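Putative rubredoxin reductase (Rhodopseudomonas palustris, PDB 3FG2) probably takes electrons from NADH onto its bound FAD and hands them to the ferredoxin that serves the cytochrome P450 CYP199A2. Local coordinates at residues A[150-155]-A[320-325]; A[77-82]-A[243-248]. All coordinates share one frame; numbering follows the deposited sequence.

Contact 1. Residues A[150-155]-A[320-325]; sequences AGFIGL and FWSDQG. With FAD (flavin-adenine dinucleotide), chain B.
Gln324, on the strand, lays its side chain across Leu155, on the helix. With CG anti to the carbonyl carbon (chi1 -65°) and the chain extended beyond, the side chain leaves CB toward Leu155: CG comes within 4.1 Å of Leu155 CB, and the amide carbon CD is nearer still, 3.5 Å from Leu155 CB. OE1 rests against Leu155, 3.4 Å from both its CB and its CD1, and takes a hydrogen bond from His194. At the other tip NE2 donates to Ser322 OG over 3.2 Å in a nearly straight bond (171°) lying in the amide plane, while approaching the edge of the Phe152 ring. Ser322 OG is also bonded to Glu156 and sits obliquely against that ring, 3.5 Å from Phe152 CD1.

The neighbouring residues Ile153 and Trp321 meet the flavin. Ile153 CD1 rests 3.7 Å from FAD C8. Trp321, whose side chain leaves the opposite side of the strand from Ser322, offers a ring face to the pyrimidine edge: FAD N3 stands 3.1 Å above its centre. The ring planes are inclined by about 60°, which rules out a parallel stack. With an alanine in place of Trp321, the N3 and O4 edge of the flavin is likely to lose the ring that covers it.

Gly151 is the N-cap of a helix whose start fits a Rossmann GxGxxG pattern. No hydrogen bond runs between 150-155 and 320-325, where amide and hydroxyl lie against carbon; next along the helix, the Glu156 carboxylate ties Ser322 OG and Asp323 N to it.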
loop_
_atom_site.group_PDB
_atom_site.type_symbol
_atom_site.label_atom_id
_atom_site.label_comp_id
_atom_site.label_asym_id
_atom_site.label_seq_id
_atom_site.Cartn_x
_atom_site.Cartn_y
_atom_site.Cartn_z
ATOM N N ALA A 150 -8.462 9.116 -7.033
ATOM C CA ALA A 150 -7.614 8.713 -8.149
ATOM C C ALA A 150 -6.242 8.198 -7.716
ATOM O O ALA A 150 -5.227 8.512 -8.333
ATOM C CB ALA A 150 -7.457 9.874 -9.125
ATOM N N GLY A 151 -6.217 7.413 -6.647
ATOM C CA GLY A 151 -4.966 6.847 -6.186
ATOM C C GLY A 151 -4.701 5.602 -7.009
ATOM O O GLY A 151 -5.492 5.280 -7.903
ATOM N N PHE A 152 -3.604 4.903 -6.728
ATOM C CA PHE A 152 -3.271 3.692 -7.474
ATOM C C PHE A 152 -4.428 2.700 -7.527
ATOM O O PHE A 152 -4.850 2.267 -8.601
ATOM C CB PHE A 152 -2.069 2.972 -6.852
ATOM C CG PHE A 152 -0.789 3.736 -6.933
ATOM C CD1 PHE A 152 -0.366 4.289 -8.140
ATOM C CD2 PHE A 152 0.016 3.884 -5.805
ATOM C CE1 PHE A 152 0.835 4.976 -8.225
ATOM C CE2 PHE A 152 1.224 4.574 -5.881
ATOM C CZ PHE A 152 1.631 5.121 -7.098
ATOM N N ILE A 153 -4.935 2.337 -6.356
ATOM C CA ILE A 153 -6.009 1.364 -6.270
ATOM C C ILE A 153 -7.235 1.761 -7.079
ATOM O O ILE A 153 -7.764 0.961 -7.845
ATOM C CB ILE A 153 -6.399 1.123 -4.802
ATOM C CG1 ILE A 153 -5.176 0.611 -4.039
ATOM C CG2 ILE A 153 -7.549 0.110 -4.721
ATOM C CD1 ILE A 153 -5.378 0.486 -2.553
ATOM N N GLY A 154 -7.681 2.998 -6.916
ATOM C CA GLY A 154 -8.842 3.456 -7.649
ATOM C C GLY A 154 -8.718 3.287 -9.153
ATOM O O GLY A 154 -9.676 2.871 -9.811
ATOM N N LEU A 155 -7.549 3.607 -9.706
ATOM C CA LEU A 155 -7.344 3.498 -11.146
ATOM C C LEU A 155 -7.165 2.058 -11.594
ATOM O O LEU A 155 -7.626 1.679 -12.671
ATOM C CB LEU A 155 -6.144 4.342 -11.581
ATOM C CG LEU A 155 -6.322 5.861 -11.387
ATOM C CD1 LEU A 155 -5.075 6.596 -11.863
ATOM C CD2 LEU A 155 -7.537 6.345 -12.169
ATOM N N PHE A 320 7.932 1.230 -5.521
ATOM C CA PHE A 320 6.532 0.852 -5.612
ATOM C C PHE A 320 6.181 0.489 -7.048
ATOM O O PHE A 320 7.001 0.659 -7.961
ATOM C CB PHE A 320 5.652 2.034 -5.190
ATOM C CG PHE A 320 6.228 2.867 -4.068
ATOM C CD1 PHE A 320 5.687 2.803 -2.784
ATOM C CD2 PHE A 320 7.294 3.741 -4.302
ATOM C CE1 PHE A 320 6.194 3.595 -1.750
ATOM C CE2 PHE A 320 7.815 4.542 -3.274
ATOM C CZ PHE A 320 7.260 4.466 -1.997
ATOM N N TRP A 321 4.964 -0.009 -7.248
ATOM C CA TRP A 321 4.497 -0.334 -8.593
ATOM C C TRP A 321 2.974 -0.309 -8.639
ATOM O O TRP A 321 2.312 -0.322 -7.604
ATOM C CB TRP A 321 5.035 -1.689 -9.054
ATOM C CG TRP A 321 4.242 -2.887 -8.610
ATOM C CD1 TRP A 321 3.195 -3.472 -9.269
ATOM C CD2 TRP A 321 4.467 -3.671 -7.434
ATOM N NE1 TRP A 321 2.761 -4.574 -8.578
ATOM C CE2 TRP A 321 3.522 -4.721 -7.447
ATOM C CE3 TRP A 321 5.376 -3.590 -6.371
ATOM C CZ2 TRP A 321 3.461 -5.689 -6.432
ATOM C CZ3 TRP A 321 5.315 -4.554 -5.361
ATOM C CH2 TRP A 321 4.362 -5.589 -5.403
ATOM N N SER A 322 2.428 -0.247 -9.848
ATOM C CA SER A 322 0.984 -0.208 -10.034
ATOM C C SER A 322 0.680 -0.785 -11.411
ATOM O O SER A 322 1.402 -0.514 -12.373
ATOM C CB SER A 322 0.486 1.241 -9.944
ATOM O OG SER A 322 -0.927 1.305 -9.977
ATOM N N ASP A 323 -0.380 -1.585 -11.498
ATOM C CA ASP A 323 -0.772 -2.209 -12.765
ATOM C C ASP A 323 -2.131 -1.661 -13.180
ATOM O O ASP A 323 -3.161 -2.061 -12.634
ATOM C CB ASP A 323 -0.866 -3.739 -12.606
ATOM C CG ASP A 323 0.468 -4.386 -12.227
ATOM O OD1 ASP A 323 0.493 -5.619 -11.999
ATOM O OD2 ASP A 323 1.487 -3.668 -12.154
ATOM N N GLN A 324 -2.145 -0.749 -14.143
ATOM C CA GLN A 324 -3.403 -0.162 -14.589
ATOM C C GLN A 324 -3.688 -0.535 -16.031
ATOM O O GLN A 324 -2.995 -0.086 -16.955
ATOM C CB GLN A 324 -3.359 1.364 -14.412
ATOM C CG GLN A 324 -3.260 1.807 -12.941
ATOM C CD GLN A 324 -2.988 3.299 -12.785
ATOM O OE1 GLN A 324 -3.453 4.111 -13.586
ATOM N NE2 GLN A 324 -2.242 3.667 -11.738
ATOM N N GLY A 325 -4.713 -1.361 -16.218
ATOM C CA GLY A 325 -5.071 -1.802 -17.553
ATOM C C GLY A 325 -3.930 -2.624 -18.124
ATOM O O GLY A 325 -3.527 -3.627 -17.539
HETATM P PA FAD B . -1.483 -5.243 5.836
HETATM O O1A FAD B . -2.646 -4.332 5.679
HETATM O O2A FAD B . -1.129 -6.104 4.852
HETATM O O5B FAD B . -2.019 -6.160 6.947
HETATM C C5B FAD B . -2.493 -5.696 8.251
HETATM C C4B FAD B . -3.192 -6.931 8.861
HETATM O O4B FAD B . -3.292 -6.695 10.317
HETATM C C3B FAD B . -4.633 -7.186 8.383
HETATM O O3B FAD B . -4.943 -8.493 8.015
HETATM C C2B FAD B . -5.440 -6.587 9.500
HETATM O O2B FAD B . -6.762 -7.030 9.534
HETATM C C1B FAD B . -4.661 -7.061 10.691
HETATM N N9A FAD B . -4.860 -6.347 11.955
HETATM C C8A FAD B . -5.076 -5.003 12.122
HETATM N N7A FAD B . -5.228 -4.658 13.395
HETATM C C5A FAD B . -5.107 -5.822 14.096
HETATM C C6A FAD B . -5.180 -6.112 15.546
HETATM N N6A FAD B . -5.395 -5.208 16.474
HETATM N N1A FAD B . -5.002 -7.440 15.880
HETATM C C2A FAD B . -4.774 -8.419 14.942
HETATM N N3A FAD B . -4.694 -8.238 13.602
HETATM C C4A FAD B . -4.868 -6.919 13.225
HETATM N N1 FAD B . 1.914 -2.206 -2.557
HETATM C C2 FAD B . 2.809 -2.353 -3.534
HETATM O O2 FAD B . 3.972 -2.162 -3.346
HETATM N N3 FAD B . 2.430 -2.751 -4.858
HETATM C C4 FAD B . 1.110 -3.008 -5.186
HETATM O O4 FAD B . 0.827 -3.350 -6.320
HETATM C C4X FAD B . 0.121 -2.855 -4.123
HETATM N N5 FAD B . -1.186 -3.102 -4.381
HETATM C C5X FAD B . -2.097 -2.956 -3.350
HETATM C C6 FAD B . -3.464 -3.233 -3.637
HETATM C C7 FAD B . -4.443 -3.123 -2.671
HETATM C C7M FAD B . -5.885 -3.430 -3.028
HETATM C C8 FAD B . -4.082 -2.709 -1.310
HETATM C C8M FAD B . -5.102 -2.571 -0.202
HETATM C C9 FAD B . -2.731 -2.427 -1.015
HETATM C C9A FAD B . -1.739 -2.550 -2.018
HETATM N N10 FAD B . -0.324 -2.290 -1.781
HETATM C C10 FAD B . 0.589 -2.437 -2.786
HETATM C "C1'" FAD B . 0.068 -1.877 -0.410
HETATM C "C2'" FAD B . 0.454 -3.124 0.444
HETATM O "O2'" FAD B . -0.630 -4.027 0.419
HETATM C "C3'" FAD B . 0.751 -2.650 1.851
HETATM O "O3'" FAD B . 1.864 -1.763 1.830
HETATM C "C4'" FAD B . 1.068 -3.840 2.740
HETATM O "O4'" FAD B . -0.052 -4.763 2.771
HETATM C "C5'" FAD B . 1.351 -3.335 4.134
HETATM O "O5'" FAD B . 1.632 -4.600 5.035
HETATM P P FAD B . 1.199 -4.590 6.474
HETATM O O1P FAD B . 1.693 -5.981 6.963
HETATM O O2P FAD B . 1.672 -3.504 7.208
HETATM O O3P FAD B . -0.263 -4.529 6.565
#

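Contact 2. Residues A[77-82]-A[243-248]; sequences DRMVSI and VEIAAA. With FAD (flavin-adenine dinucleotide), chain B.
Ile245 reaches Met79 because its CG1 stands anti to the carbonyl carbon and the chain continues extended, which carries CD1 out from the helix to 3.1 Å from Met79 O, a tight approach. Met79 answers with a folded side chain: CG lies between the backbone N and the carbonyl carbon (chi1 79°), and further bends at chi2 and chi3 turn SD back to 3.7 Å from Ile245 CG2. The same methyl receives Ile82, whose CG1 is 3.9 Å from Ile245 CG2, the two isoleucines crossing at about a right angle. Ile245 CG2 also touches the Val80 backbone, and CG1 rests by the Val80 carbonyl.

The Met79 carbonyl also belongs to the cofactor site. Met79 N donates to FAD N1A over 3.1 Å (158° at the hydrogen), and FAD N6A donates to Met79 O over 3.1 Å. One residue's backbone therefore reads the acceptor and donor along an adenine edge, fixing the rotation of the base. Ile245 CD1 closes on the amino group at 3.5 Å from FAD N6A. Arg78 extends over one face of the adenine, its guanidinium roughly parallel to the base, and its NH1 forms a salt bridge with Asp34.

The axes of strand 79-82 and helix 244-248 pass 7.5 Å apart and diverge by only 19°, running in the same direction. Strand 79-83 is an outer member of a three-stranded antiparallel sheet, interrupted by a classic beta bulge where Val80 and Ser81 face Leu90 of strand 88-91. Strand 101-104, of the five-stranded parallel sheet, is touched from both segments: Met79 and Ala246 on Leu104, Ile82 on Leu102.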
loop_
_atom_site.group_PDB
_atom_site.type_symbol
_atom_site.label_atom_id
_atom_site.label_comp_id
_atom_site.label_asym_id
_atom_site.label_seq_id
_atom_site.Cartn_x
_atom_site.Cartn_y
_atom_site.Cartn_z
ATOM N N ASP A 77 -7.427 -14.645 15.897
ATOM C CA ASP A 77 -7.997 -13.721 16.873
ATOM C C ASP A 77 -7.614 -12.275 16.552
ATOM O O ASP A 77 -7.164 -11.977 15.446
ATOM C CB ASP A 77 -7.512 -14.075 18.278
ATOM C CG ASP A 77 -8.576 -13.845 19.334
ATOM O OD1 ASP A 77 -9.558 -14.615 19.351
ATOM O OD2 ASP A 77 -8.439 -12.895 20.136
ATOM N N ARG A 78 -7.787 -11.385 17.527
ATOM C CA ARG A 78 -7.464 -9.970 17.353
ATOM C C ARG A 78 -7.000 -9.345 18.673
ATOM O O ARG A 78 -7.599 -9.599 19.716
ATOM C CB ARG A 78 -8.702 -9.223 16.848
ATOM C CG ARG A 78 -8.554 -7.716 16.785
ATOM C CD ARG A 78 -9.901 -7.040 16.547
ATOM N NE ARG A 78 -9.789 -5.580 16.495
ATOM C CZ ARG A 78 -9.278 -4.900 15.471
ATOM N NH1 ARG A 78 -8.832 -5.543 14.397
ATOM N NH2 ARG A 78 -9.203 -3.575 15.524
ATOM N N MET A 79 -5.938 -8.543 18.644
ATOM C CA MET A 79 -5.487 -7.903 19.877
ATOM C C MET A 79 -6.354 -6.671 20.089
ATOM O O MET A 79 -6.719 -5.990 19.129
ATOM C CB MET A 79 -3.999 -7.500 19.819
ATOM C CG MET A 79 -3.666 -6.222 19.047
ATOM S SD MET A 79 -2.383 -5.191 19.873
ATOM C CE MET A 79 -0.969 -6.036 19.510
ATOM N N VAL A 80 -6.698 -6.400 21.343
ATOM C CA VAL A 80 -7.536 -5.257 21.677
ATOM C C VAL A 80 -6.879 -4.349 22.709
ATOM O O VAL A 80 -7.228 -3.175 22.823
ATOM C CB VAL A 80 -8.889 -5.718 22.236
ATOM C CG1 VAL A 80 -9.662 -6.475 21.168
ATOM C CG2 VAL A 80 -8.669 -6.610 23.448
ATOM N N SER A 81 -5.922 -4.896 23.452
ATOM C CA SER A 81 -5.233 -4.141 24.487
ATOM C C SER A 81 -3.813 -4.645 24.723
ATOM O O SER A 81 -3.501 -5.801 24.448
ATOM C CB SER A 81 -6.025 -4.227 25.795
ATOM O OG SER A 81 -5.332 -3.591 26.855
ATOM N N ILE A 82 -2.957 -3.773 25.238
ATOM C CA ILE A 82 -1.578 -4.145 25.520
ATOM C C ILE A 82 -1.159 -3.766 26.944
ATOM O O ILE A 82 -1.208 -2.591 27.324
ATOM C CB ILE A 82 -0.602 -3.461 24.552
ATOM C CG1 ILE A 82 -0.919 -3.869 23.114
ATOM C CG2 ILE A 82 0.829 -3.840 24.913
ATOM C CD1 ILE A 82 -0.095 -3.133 22.096
ATOM N N VAL A 243 -3.235 2.774 14.805
ATOM C CA VAL A 243 -2.376 3.088 15.942
ATOM C C VAL A 243 -3.119 3.127 17.273
ATOM O O VAL A 243 -2.493 3.106 18.332
ATOM C CB VAL A 243 -1.708 4.466 15.768
ATOM C CG1 VAL A 243 -1.032 4.561 14.408
ATOM C CG2 VAL A 243 -2.746 5.558 15.919
ATOM N N GLU A 244 -4.445 3.198 17.216
ATOM C CA GLU A 244 -5.277 3.291 18.415
ATOM C C GLU A 244 -4.816 2.475 19.626
ATOM O O GLU A 244 -4.469 3.043 20.665
ATOM C CB GLU A 244 -6.727 2.929 18.077
ATOM C CG GLU A 244 -7.465 3.970 17.238
ATOM C CD GLU A 244 -6.807 4.246 15.887
ATOM O OE1 GLU A 244 -6.311 3.291 15.249
ATOM O OE2 GLU A 244 -6.807 5.420 15.454
ATOM N N ILE A 245 -4.814 1.152 19.498
ATOM C CA ILE A 245 -4.402 0.286 20.596
ATOM C C ILE A 245 -3.034 0.649 21.178
ATOM O O ILE A 245 -2.870 0.703 22.394
ATOM C CB ILE A 245 -4.398 -1.182 20.151
ATOM C CG1 ILE A 245 -5.825 -1.603 19.788
ATOM C CG2 ILE A 245 -3.847 -2.065 21.261
ATOM C CD1 ILE A 245 -5.936 -2.983 19.176
ATOM N N ALA A 246 -2.058 0.906 20.313
ATOM C CA ALA A 246 -0.720 1.269 20.763
ATOM C C ALA A 246 -0.737 2.594 21.530
ATOM O O ALA A 246 -0.025 2.768 22.526
ATOM C CB ALA A 246 0.218 1.368 19.568
ATOM N N ALA A 247 -1.550 3.531 21.054
ATOM C CA ALA A 247 -1.674 4.843 21.687
ATOM C C ALA A 247 -2.380 4.689 23.028
ATOM O O ALA A 247 -2.098 5.412 23.985
ATOM C CB ALA A 247 -2.465 5.788 20.783
ATOM N N ALA A 248 -3.303 3.736 23.085
ATOM C CA ALA A 248 -4.048 3.472 24.301
ATOM C C ALA A 248 -3.088 2.974 25.383
ATOM O O ALA A 248 -3.332 3.157 26.578
ATOM C CB ALA A 248 -5.130 2.433 24.029
HETATM P PA FAD B . -1.483 -5.243 5.836
HETATM O O1A FAD B . -2.646 -4.332 5.679
HETATM O O2A FAD B . -1.129 -6.104 4.852
HETATM O O5B FAD B . -2.019 -6.160 6.947
HETATM C C5B FAD B . -2.493 -5.696 8.251
HETATM C C4B FAD B . -3.192 -6.931 8.861
HETATM O O4B FAD B . -3.292 -6.695 10.317
HETATM C C3B FAD B . -4.633 -7.186 8.383
HETATM O O3B FAD B . -4.943 -8.493 8.015
HETATM C C2B FAD B . -5.440 -6.587 9.500
HETATM O O2B FAD B . -6.762 -7.030 9.534
HETATM C C1B FAD B . -4.661 -7.061 10.691
HETATM N N9A FAD B . -4.860 -6.347 11.955
HETATM C C8A FAD B . -5.076 -5.003 12.122
HETATM N N7A FAD B . -5.228 -4.658 13.395
HETATM C C5A FAD B . -5.107 -5.822 14.096
HETATM C C6A FAD B . -5.180 -6.112 15.546
HETATM N N6A FAD B . -5.395 -5.208 16.474
HETATM N N1A FAD B . -5.002 -7.440 15.880
HETATM C C2A FAD B . -4.774 -8.419 14.942
HETATM N N3A FAD B . -4.694 -8.238 13.602
HETATM C C4A FAD B . -4.868 -6.919 13.225
HETATM N N1 FAD B . 1.914 -2.206 -2.557
HETATM C C2 FAD B . 2.809 -2.353 -3.534
HETATM O O2 FAD B . 3.972 -2.162 -3.346
HETATM N N3 FAD B . 2.430 -2.751 -4.858
HETATM C C4 FAD B . 1.110 -3.008 -5.186
HETATM O O4 FAD B . 0.827 -3.350 -6.320
HETATM C C4X FAD B . 0.121 -2.855 -4.123
HETATM N N5 FAD B . -1.186 -3.102 -4.381
HETATM C C5X FAD B . -2.097 -2.956 -3.350
HETATM C C6 FAD B . -3.464 -3.233 -3.637
HETATM C C7 FAD B . -4.443 -3.123 -2.671
HETATM C C7M FAD B . -5.885 -3.430 -3.028
HETATM C C8 FAD B . -4.082 -2.709 -1.310
HETATM C C8M FAD B . -5.102 -2.571 -0.202
HETATM C C9 FAD B . -2.731 -2.427 -1.015
HETATM C C9A FAD B . -1.739 -2.550 -2.018
HETATM N N10 FAD B . -0.324 -2.290 -1.781
HETATM C C10 FAD B . 0.589 -2.437 -2.786
HETATM C "C1'" FAD B . 0.068 -1.877 -0.410
HETATM C "C2'" FAD B . 0.454 -3.124 0.444
HETATM O "O2'" FAD B . -0.630 -4.027 0.419
HETATM C "C3'" FAD B . 0.751 -2.650 1.851
HETATM O "O3'" FAD B . 1.864 -1.763 1.830
HETATM C "C4'" FAD B . 1.068 -3.840 2.740
HETATM O "O4'" FAD B . -0.052 -4.763 2.771
HETATM C "C5'" FAD B . 1.351 -3.335 4.134
HETATM O "O5'" FAD B . 1.632 -4.600 5.035
HETATM P P FAD B . 1.199 -4.590 6.474
HETATM O O1P FAD B . 1.693 -5.981 6.963
HETATM O O2P FAD B . 1.672 -3.504 7.208
HETATM O O3P FAD B . -0.263 -4.529 6.565
#

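How the contacts relate
The two contacts lie at different ends of one FAD molecule, with centres about 31 Å apart and nearest atoms about 18 Å apart; they share no helix or strand. Contact 1 is buried, about 10 Å from the chain centre, and joins the pyridine nucleotide-disulphide oxidoreductase family region to the C-terminal reductase region beside the isoalloxazine. Contact 2, about 21 Å out and only partly buried, stays within the first region at the adenine. Both pair a helix with an edge strand; neither pair of segments is hydrogen-bonded, though in contact 1 Glu156 of the helix bonds the strand. Their cofactor chemistry differs: side chains pack on the flavin in contact 1, whereas backbone hydrogen bonds recognise the base in contact 2.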